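Local coordinates for protein pectate lyase (PDB 5GT5) that cleaves polygalacturonate by eliminative depolymerisation, probably also acting on partly methylated pectins in an endo mode with the help of calcium, at residues A[77-81]-A[148-152]. The protein carries 1 engineered substitution. Residues are numbered along the deposited sequence; the frame is centred on the assembly and turned at random.
Sequences HNDAL and KNDWD
Asn78 and Asn149 bring the two loops closest, their CA atoms 5.5 Å apart, where 77-81 and 148-151 run at 125° to each other with neither in a regular helix or strand. Where two irregular loops meet, side chains can take up backbone carbonyls, and here two such bonds cross in opposite senses. Trp151 NE1 donates to Asn78 O at 2.9 Å, the acceptor lying exactly in the indole plane. In return Asn78 ND2 reaches Asn149 O at 2.8 Å, nearly straight at 174° but from above the carbonyl plane; chi1 of -65° sets Asn78 CG beside its backbone N, and ND2 so placed meets the acceptor in its own amide plane. The indole also drives its edge into the His77 face, CD1 lying over the centre of the imidazole in a T-shaped stack. That imidazole is fixed in its rotation: ND1 accepts from Asn78 N at 2.8 Å, while NE2 meets a water that accepts from Asp152 N and lies within 2.9 Å of Asp150 O. Replacing His77 with an alanine would probably leave the Trp151 edge without its facing ring, and Asn78 N and the water each short of a partner. Farther along, Trp151 CH2 packs on Ala80 CB at 3.7 Å, and Asn149 ND2, bonded to Glu137, sits over one indole face toward its rim. Asp152, a likely calcium ligand with Asp174 and Asp178, follows Trp151 in sequence, placing this loop-to-loop contact beside the probable calcium site of a polysaccharide lyase family 1 parallel beta-helix.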
# COMPACT_ATOMS: atom_id res chain seq x y z
N HIS A 77 10.26 27.94 2.52
CA HIS A 77 8.80 27.99 2.46
C HIS A 77 8.33 29.42 2.15
O HIS A 77 9.16 30.33 2.02
CB HIS A 77 8.22 27.55 3.82
CG HIS A 77 6.93 26.80 3.71
ND1 HIS A 77 5.92 27.13 2.82
CD2 HIS A 77 6.48 25.71 4.39
CE1 HIS A 77 4.92 26.28 2.96
NE2 HIS A 77 5.24 25.41 3.90
N ASN A 78 7.03 29.62 2.03
CA ASN A 78 6.53 30.97 1.91
C ASN A 78 6.97 31.80 3.10
O ASN A 78 6.99 31.32 4.25
CB ASN A 78 5.01 30.95 1.79
CG ASN A 78 4.54 30.27 0.53
OD1 ASN A 78 5.05 30.56 -0.56
ND2 ASN A 78 3.58 29.36 0.65
N ASP A 79 7.31 33.05 2.83
CA ASP A 79 7.92 33.93 3.81
C ASP A 79 7.05 34.20 5.02
O ASP A 79 5.83 34.34 4.89
CB ASP A 79 8.21 35.29 3.15
CG ASP A 79 9.41 35.24 2.22
OD1 ASP A 79 10.16 34.25 2.23
OD2 ASP A 79 9.58 36.23 1.47
N ALA A 80 7.69 34.30 6.18
CA ALA A 80 7.02 34.84 7.34
C ALA A 80 6.82 36.33 7.09
O ALA A 80 7.76 37.05 6.70
CB ALA A 80 7.86 34.59 8.59
N LEU A 81 5.59 36.79 7.29
CA LEU A 81 5.22 38.19 7.08
C LEU A 81 5.00 38.97 8.36
O LEU A 81 5.01 40.20 8.32
CB LEU A 81 3.93 38.27 6.26
CG LEU A 81 3.94 37.44 4.97
CD1 LEU A 81 2.59 37.42 4.24
CD2 LEU A 81 5.06 37.96 4.07
N LYS A 148 -2.63 32.37 2.75
CA LYS A 148 -1.41 32.70 2.03
C LYS A 148 -0.23 31.76 2.32
O LYS A 148 0.31 31.13 1.41
CB LYS A 148 -0.97 34.14 2.28
CG LYS A 148 0.18 34.56 1.37
CD LYS A 148 0.52 36.01 1.52
CE LYS A 148 1.54 36.42 0.47
NZ LYS A 148 0.93 36.33 -0.90
N ASN A 149 0.16 31.65 3.59
CA ASN A 149 1.44 31.01 3.89
C ASN A 149 1.48 29.51 3.59
O ASN A 149 2.54 28.97 3.22
CB ASN A 149 1.82 31.21 5.36
CG ASN A 149 2.11 32.65 5.69
OD1 ASN A 149 1.68 33.58 4.97
ND2 ASN A 149 2.84 32.87 6.79
N ASP A 150 0.35 28.85 3.78
CA ASP A 150 0.23 27.41 3.51
C ASP A 150 1.22 26.59 4.33
O ASP A 150 1.76 25.60 3.85
CB ASP A 150 0.40 27.09 2.01
CG ASP A 150 -0.66 27.75 1.14
OD1 ASP A 150 -1.78 28.03 1.61
OD2 ASP A 150 -0.36 27.98 -0.05
N TRP A 151 1.48 27.02 5.57
CA TRP A 151 2.34 26.24 6.46
C TRP A 151 1.55 25.22 7.26
O TRP A 151 0.62 25.60 8.00
CB TRP A 151 3.02 27.16 7.49
CG TRP A 151 3.89 28.28 6.99
CD1 TRP A 151 4.51 28.42 5.76
CD2 TRP A 151 4.26 29.43 7.76
NE1 TRP A 151 5.26 29.59 5.74
CE2 TRP A 151 5.10 30.23 6.95
CE3 TRP A 151 3.96 29.86 9.06
CZ2 TRP A 151 5.67 31.42 7.41
CZ3 TRP A 151 4.50 31.05 9.51
CH2 TRP A 151 5.33 31.83 8.67
N ASP A 152 1.88 23.93 7.11
CA ASP A 152 1.23 22.83 7.82
C ASP A 152 2.32 22.02 8.47
O ASP A 152 3.40 21.90 7.90
CB ASP A 152 0.48 21.94 6.82
CG ASP A 152 -0.29 22.74 5.79
OD1 ASP A 152 -1.40 23.17 6.09
OD2 ASP A 152 0.23 22.93 4.67
O HOH W 1 3.41 23.37 4.59
O HOH W 2 3.75 34.00 3.07